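PDB 6QVI: ComZ from Thermus thermophilus, which probably serves as a competence-associated minor pilin that binds DNA at the tip of a type IV pilus during natural transformation. Local coordinates for residues A[139-144]-A[160-165]; A[174-179]-A[223-228]; A[212-217]-A[237-242]; A[217-222]-A[244-249]. All blocks are in the same frame, centred on the assembly; numbering follows the deposited sequence.

All four contacts lie in the beta-solenoid domain and join successive coils. Interactions 1 and 3 belong to one face: strands 160-162 and 212-214 are neighbours there, and V162 N lies 2.8 Å from R213 O. Interaction 4 belongs to a second face, built from strands 172-176, 218-221 and 246-247. Interaction 2 sits at the corner where this second face turns towards strands 180-187 and 226-227. The centres of interactions 3 and 4 are about 10 Å apart, as are those of 2 and 4; those of 1 and 2 are about 17 Å apart. Apolar side chains fill the space between faces: L212 CD2 meets I227 CD1 at 3.7 Å, and V239 CB meets I246 CG1 at 3.7 Å.

Interaction 1. Residues A[139-144]-A[160-165]; sequences IFAGAG and VYVVGN
F140 and Y161 stack on neighbouring parallel strands and form the tight part of this contact. The two side chains lie side by side and point the same way. Their rings make an offset stack, with centroids 4.5 Å apart and planes only 11° apart. F140 CE1 lies over one face of the Y161 ring, towards its rim, 3.4 Å from Y161 CD1. Both CG atoms are placed anti to their own backbone N (chi1 -176° in each), which swings the two rings the same way. Similar rotations about CB-CG then keep them nearly parallel. Aromatic residues in register on successive coils, stacked in this way, are a familiar feature of beta-solenoids. I139, V160, A141 and V162 turn to the other face of the ladder. There A141 CB rests 4.0 Å from V162 CG2.

The backbone ladder is regular through the strands. Y161 N donates to I139 O, and A141 N donates to Y161 O in a nearly straight bond of 2.7 Å. V163 N then donates to A141 O. Beyond this point the pairing loosens. G164 N reaches G142 O at 3.4 Å, a weak bond, and A143 is exposed with little cover from the opposite chain. V163 CG1 still touches F140 CE2, coming obliquely at 3.7 Å. L511 and I471 also pack on F140, while R213 of the next strand touches Y161.

The contact carries no charged pair. Its cohesion rests on ring overlap, apolar side chains and backbone bonds, so it probably depends little on pH.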
loop_
_atom_site.group_PDB
_atom_site.type_symbol
_atom_site.label_atom_id
_atom_site.label_comp_id
_atom_site.label_asym_id
_atom_site.label_seq_id
_atom_site.Cartn_x
_atom_site.Cartn_y
_atom_site.Cartn_z
ATOM N N ILE A 139 9.325 -2.867 -0.806
ATOM C CA ILE A 139 9.451 -4.226 -0.406
ATOM C C ILE A 139 8.909 -4.460 0.942
ATOM O O ILE A 139 9.361 -3.886 1.868
ATOM C CB ILE A 139 10.917 -4.579 -0.263
ATOM C CG1 ILE A 139 11.572 -4.688 -1.609
ATOM C CG2 ILE A 139 11.094 -5.892 0.443
ATOM C CD1 ILE A 139 13.023 -5.025 -1.481
ATOM N N PHE A 140 7.952 -5.347 1.050
ATOM C CA PHE A 140 7.411 -5.680 2.321
ATOM C C PHE A 140 7.908 -7.058 2.577
ATOM O O PHE A 140 7.618 -7.923 1.834
ATOM C CB PHE A 140 5.922 -5.685 2.228
ATOM C CG PHE A 140 5.259 -5.939 3.512
ATOM C CD1 PHE A 140 4.638 -4.947 4.171
ATOM C CD2 PHE A 140 5.272 -7.171 4.051
ATOM C CE1 PHE A 140 4.021 -5.170 5.355
ATOM C CE2 PHE A 140 4.659 -7.415 5.232
ATOM C CZ PHE A 140 4.030 -6.410 5.891
ATOM N N ALA A 141 8.671 -7.267 3.625
ATOM C CA ALA A 141 9.214 -8.572 3.892
ATOM C C ALA A 141 8.549 -9.271 5.017
ATOM O O ALA A 141 8.135 -8.662 5.947
ATOM C CB ALA A 141 10.677 -8.483 4.165
ATOM N N GLY A 142 8.511 -10.580 4.957
ATOM C CA GLY A 142 7.832 -11.338 5.960
ATOM C C GLY A 142 8.563 -11.908 7.116
ATOM O O GLY A 142 9.035 -11.213 7.947
ATOM N N ALA A 143 8.638 -13.217 7.167
ATOM C CA ALA A 143 9.248 -13.866 8.299
ATOM C C ALA A 143 10.470 -14.690 8.064
ATOM O O ALA A 143 10.947 -15.254 9.011
ATOM C CB ALA A 143 8.222 -14.722 8.991
ATOM N N GLY A 144 10.954 -14.760 6.828
ATOM C CA GLY A 144 12.154 -15.506 6.473
ATOM C C GLY A 144 12.207 -16.957 6.931
ATOM O O GLY A 144 12.886 -17.285 7.919
ATOM N N VAL A 160 10.919 -0.016 2.861
ATOM C CA VAL A 160 11.082 -1.428 3.077
ATOM C C VAL A 160 10.555 -1.721 4.468
ATOM O O VAL A 160 11.037 -1.196 5.411
ATOM C CB VAL A 160 12.499 -1.992 2.892
ATOM C CG1 VAL A 160 13.430 -1.065 2.187
ATOM C CG2 VAL A 160 13.086 -2.450 4.184
ATOM N N TYR A 161 9.532 -2.548 4.567
ATOM C CA TYR A 161 8.918 -2.923 5.818
ATOM C C TYR A 161 9.264 -4.357 6.056
ATOM O O TYR A 161 9.166 -5.147 5.178
ATOM C CB TYR A 161 7.407 -2.782 5.672
ATOM C CG TYR A 161 6.547 -3.046 6.894
ATOM C CD1 TYR A 161 6.510 -4.264 7.486
ATOM C CD2 TYR A 161 5.721 -2.078 7.397
ATOM C CE1 TYR A 161 5.719 -4.503 8.572
ATOM C CE2 TYR A 161 4.920 -2.315 8.475
ATOM C CZ TYR A 161 4.931 -3.531 9.055
ATOM O OH TYR A 161 4.148 -3.785 10.123
ATOM N N VAL A 162 9.714 -4.695 7.238
ATOM C CA VAL A 162 10.036 -6.055 7.528
ATOM C C VAL A 162 9.294 -6.410 8.779
ATOM O O VAL A 162 9.270 -5.633 9.683
ATOM C CB VAL A 162 11.516 -6.186 7.802
ATOM C CG1 VAL A 162 11.849 -7.593 8.184
ATOM C CG2 VAL A 162 12.299 -5.788 6.592
ATOM N N VAL A 163 8.669 -7.571 8.850
ATOM C CA VAL A 163 7.974 -7.892 10.076
ATOM C C VAL A 163 8.853 -8.543 11.123
ATOM O O VAL A 163 8.809 -8.147 12.251
ATOM C CB VAL A 163 6.590 -8.545 9.886
ATOM C CG1 VAL A 163 6.143 -8.514 8.468
ATOM C CG2 VAL A 163 6.485 -9.915 10.474
ATOM N N GLY A 164 9.683 -9.499 10.763
ATOM C CA GLY A 164 10.544 -10.118 11.740
ATOM C C GLY A 164 9.969 -11.333 12.410
ATOM O O GLY A 164 8.922 -11.784 12.045
ATOM N N ASN A 165 10.662 -11.857 13.404
ATOM C CA ASN A 165 10.204 -13.027 14.119
ATOM C C ASN A 165 9.856 -12.653 15.529
ATOM O O ASN A 165 10.712 -12.517 16.362
ATOM C CB ASN A 165 11.295 -14.079 14.119
ATOM C CG ASN A 165 10.977 -15.260 14.994
ATOM O OD1 ASN A 165 9.927 -15.341 15.608
ATOM N ND2 ASN A 165 11.895 -16.190 15.049
#

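Interaction 2. Residues A[174-179]-A[223-228]; sequences IEANGN and GSTQIG
The peptide plane between N177 and G178 is the flat group that meets the second segment. G223 O lies above one face of it, 3.4 Å from N177 C. This oxygen is also 3.0 Å from G178 N, but its position over the plane gives a poor angle, and no hydrogen bond is made. The N-H of that peptide points instead to T225 OG1. G178 N donates to this hydroxyl oxygen over 2.7 Å, with an N-H...O angle of 154°. T225 holds OG1 beside its own backbone N and opposite the carbonyl carbon (chi1 -71°), which turns the hydroxyl to G178. Both T225 OG1 and the methyl CG2 pass close to A176 CB, at 3.8 and 4.1 Å.

The contact is a corner of the beta-solenoid. Residues 177-179 link strand 172-176 to strand 180-187, and residues 222-225 make the matching turn one coil further on. The strands on each side of the corner pair in parallel: A176 bonds to G222 and S220, and Q226 to F180 and L182. The two turns are thus stacked one on the other.

S224 lies at the exposed side of the corner. Its OG folds back to donate to G223 O at 2.6 Å, meeting the carbonyl from the side, at a C=O...O angle of 106°. The same OG rests against the backbone of G178, 3.2 Å from G178 CA.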
loop_
_atom_site.group_PDB
_atom_site.type_symbol
_atom_site.label_atom_id
_atom_site.label_comp_id
_atom_site.label_asym_id
_atom_site.label_seq_id
_atom_site.Cartn_x
_atom_site.Cartn_y
_atom_site.Cartn_z
ATOM N N ILE A 174 18.309 -7.024 9.360
ATOM C CA ILE A 174 18.977 -6.352 8.258
ATOM C C ILE A 174 20.378 -6.055 8.755
ATOM O O ILE A 174 20.536 -5.252 9.667
ATOM C CB ILE A 174 18.262 -5.050 7.857
ATOM C CG1 ILE A 174 16.871 -5.339 7.290
ATOM C CG2 ILE A 174 19.115 -4.261 6.878
ATOM C CD1 ILE A 174 16.080 -4.083 6.971
ATOM N N GLU A 175 21.371 -6.802 8.287
ATOM C CA GLU A 175 22.779 -6.550 8.610
ATOM C C GLU A 175 23.465 -5.989 7.371
ATOM O O GLU A 175 24.248 -6.666 6.710
ATOM C CB GLU A 175 23.499 -7.825 9.123
ATOM C CG GLU A 175 22.902 -8.475 10.365
ATOM C CD GLU A 175 23.955 -9.092 11.300
ATOM O OE1 GLU A 175 25.059 -8.515 11.446
ATOM O OE2 GLU A 175 23.673 -10.163 11.887
ATOM N N ALA A 176 23.106 -4.765 7.013
ATOM C CA ALA A 176 23.616 -4.149 5.797
ATOM C C ALA A 176 24.893 -3.401 6.151
ATOM O O ALA A 176 24.893 -2.548 7.046
ATOM C CB ALA A 176 22.593 -3.206 5.171
ATOM N N ASN A 177 25.980 -3.725 5.451
ATOM C CA ASN A 177 27.288 -3.123 5.696
ATOM C C ASN A 177 27.901 -2.761 4.340
ATOM O O ASN A 177 28.957 -3.244 3.957
ATOM C CB ASN A 177 28.176 -4.106 6.461
ATOM C CG ASN A 177 27.532 -4.601 7.756
ATOM O OD1 ASN A 177 26.930 -3.831 8.506
ATOM N ND2 ASN A 177 27.634 -5.918 8.003
ATOM N N GLY A 178 27.240 -1.872 3.615
ATOM C CA GLY A 178 27.408 -1.757 2.188
ATOM C C GLY A 178 26.247 -2.421 1.475
ATOM O O GLY A 178 25.212 -2.723 2.068
ATOM N N ASN A 179 26.424 -2.642 0.175
ATOM C CA ASN A 179 25.591 -3.538 -0.643
ATOM C C ASN A 179 24.079 -3.270 -0.494
ATOM O O ASN A 179 23.261 -4.147 -0.789
ATOM C CB ASN A 179 25.907 -5.016 -0.330
ATOM C CG ASN A 179 25.940 -5.319 1.184
ATOM O OD1 ASN A 179 26.989 -5.224 1.842
ATOM N ND2 ASN A 179 24.786 -5.718 1.728
ATOM N N GLY A 223 29.346 0.662 6.843
ATOM C CA GLY A 223 29.803 1.700 5.939
ATOM C C GLY A 223 29.303 1.504 4.521
ATOM O O GLY A 223 29.168 0.376 4.028
ATOM N N SER A 224 29.045 2.637 3.857
ATOM C CA SER A 224 28.594 2.830 2.467
ATOM C C SER A 224 27.136 2.422 2.250
ATOM O O SER A 224 26.582 2.675 1.170
ATOM C CB SER A 224 29.486 2.108 1.438
ATOM O OG SER A 224 29.256 0.712 1.440
ATOM N N THR A 225 26.468 1.897 3.264
ATOM C CA THR A 225 25.032 1.689 3.211
ATOM C C THR A 225 24.363 3.060 3.175
ATOM O O THR A 225 24.918 4.056 3.652
ATOM C CB THR A 225 24.587 0.887 4.433
ATOM O OG1 THR A 225 25.050 -0.457 4.293
ATOM C CG2 THR A 225 23.066 0.863 4.592
ATOM N N GLN A 226 23.194 3.145 2.558
ATOM C CA GLN A 226 22.610 4.467 2.371
ATOM C C GLN A 226 21.094 4.344 2.538
ATOM O O GLN A 226 20.376 3.857 1.656
ATOM C CB GLN A 226 23.037 5.004 1.012
ATOM C CG GLN A 226 22.837 6.464 0.762
ATOM C CD GLN A 226 23.423 6.866 -0.580
ATOM O OE1 GLN A 226 24.058 6.045 -1.261
ATOM N NE2 GLN A 226 23.312 8.149 -0.919
ATOM N N ILE A 227 20.618 4.759 3.701
ATOM C CA ILE A 227 19.194 4.837 3.982
ATOM C C ILE A 227 18.880 6.315 3.811
ATOM O O ILE A 227 19.117 7.127 4.698
ATOM C CB ILE A 227 18.849 4.302 5.366
ATOM C CG1 ILE A 227 19.118 2.791 5.412
ATOM C CG2 ILE A 227 17.407 4.573 5.675
ATOM C CD1 ILE A 227 19.168 2.210 6.810
ATOM N N GLY A 228 18.419 6.676 2.624
ATOM C CA GLY A 228 18.162 8.057 2.303
ATOM C C GLY A 228 19.448 8.741 1.890
ATOM O O GLY A 228 20.560 8.236 2.079
#

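Interaction 3. Residues A[212-217]-A[237-242]; sequences LRVQYG and VFVGRG
V214 and V239 share one first torsion, with CG1 opposite the backbone N (chi1 165° and 169°), and their branches therefore line up side by side. R213 and F238 leave the same side of the ladder and share another torsion, each with CG opposite its own carbonyl carbon, so the two chains run on alongside each other. The two segments are neighbouring parallel strands on one face of the beta-solenoid, one coil apart.

L212, V214, V237 and V239 turn to the interior of the coil. V214 CB touches V239 CG2 at 4.0 Å, and L212 CB approaches V237 CG1 at 4.3 Å. I219 and I246 of the adjoining face pack against this group. R213 and F238 occupy the other side of the ladder, which is partly exposed. R213 CG meets the F238 ring at its edge, 4.0 Å from CD1. The arginine chain then bends at chi3, and its NH1 also comes near F238 CD1. The guanidinium and ring planes are 32° apart. The polar end of R213 is held by D269 through a salt bridge from NH1.

Backbone bonds tie the strands in register. F238 N donates to L212 O, and V214 N to F238 O at 3.0 Å. G240 N closes the series by donating to V214 O at 2.9 Å. At G240 the chain is already in the type II' turn that runs from V239 to G242. At the first residue of this turn, V239 CG1 comes to 3.3 Å from G217 O.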
loop_
_atom_site.group_PDB
_atom_site.type_symbol
_atom_site.label_atom_id
_atom_site.label_comp_id
_atom_site.label_asym_id
_atom_site.label_seq_id
_atom_site.Cartn_x
_atom_site.Cartn_y
_atom_site.Cartn_z
ATOM N N LEU A 212 11.800 3.042 6.737
ATOM C CA LEU A 212 12.258 1.719 7.136
ATOM C C LEU A 212 11.554 1.320 8.418
ATOM O O LEU A 212 11.825 1.888 9.471
ATOM C CB LEU A 212 13.775 1.715 7.327
ATOM C CG LEU A 212 14.502 0.429 7.713
ATOM C CD1 LEU A 212 13.877 -0.713 7.040
ATOM C CD2 LEU A 212 15.991 0.499 7.391
ATOM N N ARG A 213 10.696 0.316 8.346
ATOM C CA ARG A 213 9.990 -0.162 9.519
ATOM C C ARG A 213 10.310 -1.634 9.726
ATOM O O ARG A 213 10.217 -2.441 8.790
ATOM C CB ARG A 213 8.473 0.031 9.399
ATOM C CG ARG A 213 8.011 1.489 9.330
ATOM C CD ARG A 213 6.499 1.644 9.555
ATOM N NE ARG A 213 5.901 2.488 8.525
ATOM C CZ ARG A 213 5.252 3.621 8.760
ATOM N NH1 ARG A 213 5.119 4.062 10.002
ATOM N NH2 ARG A 213 4.734 4.316 7.752
ATOM N N VAL A 214 10.592 -1.985 10.952
ATOM C CA VAL A 214 10.850 -3.335 11.287
ATOM C C VAL A 214 10.107 -3.582 12.546
ATOM O O VAL A 214 10.488 -3.115 13.565
ATOM C CB VAL A 214 12.308 -3.555 11.566
ATOM C CG1 VAL A 214 12.490 -4.869 12.256
ATOM C CG2 VAL A 214 13.083 -3.519 10.289
ATOM N N GLN A 215 9.036 -4.330 12.472
ATOM C CA GLN A 215 8.256 -4.588 13.639
ATOM C C GLN A 215 8.901 -5.429 14.693
ATOM O O GLN A 215 8.736 -5.153 15.846
ATOM C CB GLN A 215 6.935 -5.196 13.271
ATOM C CG GLN A 215 6.279 -5.830 14.459
ATOM C CD GLN A 215 4.914 -6.356 14.155
ATOM O OE1 GLN A 215 4.567 -6.562 13.016
ATOM N NE2 GLN A 215 4.133 -6.577 15.180
ATOM N N TYR A 216 9.605 -6.480 14.332
ATOM C CA TYR A 216 10.247 -7.287 15.348
ATOM C C TYR A 216 11.693 -7.484 15.027
ATOM O O TYR A 216 12.008 -8.076 14.045
ATOM C CB TYR A 216 9.619 -8.664 15.443
ATOM C CG TYR A 216 8.228 -8.705 15.992
ATOM C CD1 TYR A 216 7.952 -8.301 17.263
ATOM C CD2 TYR A 216 7.200 -9.178 15.240
ATOM C CE1 TYR A 216 6.679 -8.345 17.756
ATOM C CE2 TYR A 216 5.932 -9.222 15.724
ATOM C CZ TYR A 216 5.680 -8.799 16.978
ATOM O OH TYR A 216 4.408 -8.848 17.449
ATOM N N GLY A 217 12.578 -7.000 15.876
ATOM C CA GLY A 217 13.999 -7.168 15.666
ATOM C C GLY A 217 14.828 -5.911 15.610
ATOM O O GLY A 217 14.303 -4.837 15.670
ATOM N N VAL A 237 12.768 6.026 10.496
ATOM C CA VAL A 237 13.370 4.708 10.656
ATOM C C VAL A 237 12.829 4.184 11.985
ATOM O O VAL A 237 13.300 4.568 13.058
ATOM C CB VAL A 237 14.900 4.747 10.646
ATOM C CG1 VAL A 237 15.464 3.361 10.918
ATOM C CG2 VAL A 237 15.420 5.340 9.342
ATOM N N PHE A 238 11.765 3.405 11.918
ATOM C CA PHE A 238 11.068 2.869 13.086
ATOM C C PHE A 238 11.332 1.372 13.257
ATOM O O PHE A 238 10.675 0.538 12.620
ATOM C CB PHE A 238 9.589 3.183 12.929
ATOM C CG PHE A 238 9.346 4.596 12.532
ATOM C CD1 PHE A 238 8.849 4.909 11.279
ATOM C CD2 PHE A 238 9.678 5.633 13.417
ATOM C CE1 PHE A 238 8.636 6.235 10.925
ATOM C CE2 PHE A 238 9.470 6.965 13.080
ATOM C CZ PHE A 238 8.949 7.273 11.833
ATOM N N VAL A 239 12.222 1.020 14.190
ATOM C CA VAL A 239 12.691 -0.361 14.300
ATOM C C VAL A 239 12.522 -0.879 15.717
ATOM O O VAL A 239 13.087 -0.306 16.656
ATOM C CB VAL A 239 14.169 -0.489 13.871
ATOM C CG1 VAL A 239 14.734 -1.870 14.241
ATOM C CG2 VAL A 239 14.312 -0.224 12.393
ATOM N N GLY A 240 11.824 -2.006 15.857
ATOM C CA GLY A 240 11.797 -2.775 17.100
ATOM C C GLY A 240 11.302 -1.995 18.317
ATOM O O GLY A 240 10.367 -1.192 18.252
ATOM N N ARG A 241 11.959 -2.237 19.449
ATOM C CA ARG A 241 11.555 -1.747 20.755
ATOM C C ARG A 241 11.942 -0.305 21.024
ATOM O O ARG A 241 11.679 0.180 22.125
ATOM C CB ARG A 241 12.137 -2.657 21.842
ATOM C CG ARG A 241 11.320 -3.933 21.965
ATOM C CD ARG A 241 12.013 -5.041 22.702
ATOM N NE ARG A 241 13.201 -5.433 21.973
ATOM C CZ ARG A 241 14.050 -6.377 22.357
ATOM N NH1 ARG A 241 13.844 -7.081 23.477
ATOM N NH2 ARG A 241 15.115 -6.600 21.603
ATOM N N GLY A 242 12.520 0.400 20.082
ATOM C CA GLY A 242 13.045 1.718 20.367
ATOM C C GLY A 242 14.241 2.040 19.495
ATOM O O GLY A 242 14.642 1.267 18.636
#

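Interaction 4. Residues A[217-222]-A[244-249]; sequences GKISVG and QDITGE
Residues 217-222 and 244-249 run parallel, their end-to-end directions 24° apart. I219 pairs with I246 and S220 with T247. I219 N donates to D245 O at 3.0 Å, and T247 N donates back to I219 O at 2.8 Å. V221 N reaches T247 O in a weak bond. G248 CA then approaches V221 O at 3.2 Å, a CA-H...O contact made while the two chains are still close.

K218 and D245 make the one salt bridge of the contact. The lysine bends at chi3 and chi4 (82° and 75°) and crosses the aspartate at about a right angle. Its NZ meets D245 OD2 at 2.6 Å, on the anti side and out of the carboxylate plane. D245 OD1 accepts from R241 N in the preceding turn, so both carboxylate oxygens are engaged. T247 CG2 touches S220 OG at 3.7 Å on the same side as Y172. I219 and I246 point to the opposite face, where I219 CD1 lies 4.3 Å from I246 CG2.

Strand 218-221 is the middle strand of three, between 172-176 and 246-247. The I219 and I246 side of this sheet faces strands 212-214 and 237-239, which joins the two solenoid faces.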
loop_
_atom_site.group_PDB
_atom_site.type_symbol
_atom_site.label_atom_id
_atom_site.label_comp_id
_atom_site.label_asym_id
_atom_site.label_seq_id
_atom_site.Cartn_x
_atom_site.Cartn_y
_atom_site.Cartn_z
ATOM N N GLY A 217 12.578 -7.000 15.876
ATOM C CA GLY A 217 13.999 -7.168 15.666
ATOM C C GLY A 217 14.828 -5.911 15.610
ATOM O O GLY A 217 14.303 -4.837 15.670
ATOM N N LYS A 218 16.137 -6.085 15.539
ATOM C CA LYS A 218 17.119 -5.020 15.405
ATOM C C LYS A 218 17.639 -4.961 13.965
ATOM O O LYS A 218 17.272 -5.776 13.121
ATOM C CB LYS A 218 18.255 -5.222 16.404
ATOM C CG LYS A 218 17.790 -5.443 17.830
ATOM C CD LYS A 218 18.857 -6.130 18.634
ATOM C CE LYS A 218 19.843 -5.115 19.103
ATOM N NZ LYS A 218 19.220 -4.335 20.221
ATOM N N ILE A 219 18.449 -3.943 13.675
ATOM C CA ILE A 219 19.107 -3.775 12.386
ATOM C C ILE A 219 20.472 -3.169 12.628
ATOM O O ILE A 219 20.678 -2.401 13.578
ATOM C CB ILE A 219 18.336 -2.885 11.389
ATOM C CG1 ILE A 219 18.350 -1.422 11.831
ATOM C CG2 ILE A 219 16.913 -3.373 11.181
ATOM C CD1 ILE A 219 18.226 -0.464 10.691
ATOM N N SER A 220 21.421 -3.541 11.771
ATOM C CA SER A 220 22.781 -3.019 11.818
ATOM C C SER A 220 23.063 -2.330 10.495
ATOM O O SER A 220 22.614 -2.783 9.441
ATOM C CB SER A 220 23.816 -4.128 12.078
ATOM O OG SER A 220 25.050 -3.603 12.548
ATOM N N VAL A 221 23.793 -1.226 10.543
ATOM C CA VAL A 221 24.075 -0.457 9.344
ATOM C C VAL A 221 25.563 -0.112 9.338
ATOM O O VAL A 221 26.043 0.636 10.206
ATOM C CB VAL A 221 23.198 0.797 9.259
ATOM C CG1 VAL A 221 23.814 1.815 8.326
ATOM C CG2 VAL A 221 21.814 0.418 8.791
ATOM N N GLY A 222 26.295 -0.672 8.367
ATOM C CA GLY A 222 27.719 -0.453 8.227
ATOM C C GLY A 222 28.046 0.524 7.108
ATOM O O GLY A 222 27.166 1.127 6.487
ATOM N N GLN A 244 17.130 1.929 20.473
ATOM C CA GLN A 244 18.192 1.017 20.891
ATOM C C GLN A 244 18.483 -0.006 19.787
ATOM O O GLN A 244 19.644 -0.407 19.586
ATOM C CB GLN A 244 17.798 0.264 22.142
ATOM C CG GLN A 244 17.150 1.075 23.211
ATOM C CD GLN A 244 15.668 1.122 23.007
ATOM O OE1 GLN A 244 15.053 2.187 22.904
ATOM N NE2 GLN A 244 15.073 -0.055 22.934
ATOM N N ASP A 245 17.447 -0.475 19.084
ATOM C CA ASP A 245 17.587 -1.562 18.125
ATOM C C ASP A 245 17.965 -1.078 16.732
ATOM O O ASP A 245 17.838 -1.831 15.762
ATOM C CB ASP A 245 16.291 -2.384 18.065
ATOM C CG ASP A 245 15.939 -3.028 19.414
ATOM O OD1 ASP A 245 14.747 -3.355 19.631
ATOM O OD2 ASP A 245 16.849 -3.191 20.256
ATOM N N ILE A 246 18.437 0.160 16.627
ATOM C CA ILE A 246 19.036 0.688 15.412
ATOM C C ILE A 246 20.532 0.780 15.692
ATOM O O ILE A 246 20.998 1.752 16.276
ATOM C CB ILE A 246 18.382 2.020 15.017
ATOM C CG1 ILE A 246 16.870 1.807 14.883
ATOM C CG2 ILE A 246 18.939 2.553 13.731
ATOM C CD1 ILE A 246 16.103 3.049 14.555
ATOM N N THR A 247 21.264 -0.290 15.385
ATOM C CA THR A 247 22.697 -0.462 15.582
ATOM C C THR A 247 23.491 -0.113 14.317
ATOM O O THR A 247 22.984 -0.190 13.190
ATOM C CB THR A 247 22.953 -1.942 15.975
ATOM O OG1 THR A 247 22.378 -2.244 17.254
ATOM C CG2 THR A 247 24.417 -2.369 15.933
ATOM N N GLY A 248 24.765 0.203 14.511
ATOM C CA GLY A 248 25.717 0.295 13.417
ATOM C C GLY A 248 26.659 1.482 13.475
ATOM O O GLY A 248 26.419 2.473 14.161
ATOM N N GLU A 249 27.750 1.379 12.706
ATOM C CA GLU A 249 28.703 2.472 12.552
ATOM C C GLU A 249 28.087 3.731 11.976
ATOM O O GLU A 249 28.654 4.811 12.141
ATOM C CB GLU A 249 29.855 2.036 11.646
ATOM C CG GLU A 249 30.780 0.993 12.254
ATOM C CD GLU A 249 31.940 0.599 11.325
ATOM O OE1 GLU A 249 32.788 -0.211 11.763
ATOM O OE2 GLU A 249 31.994 1.070 10.161
#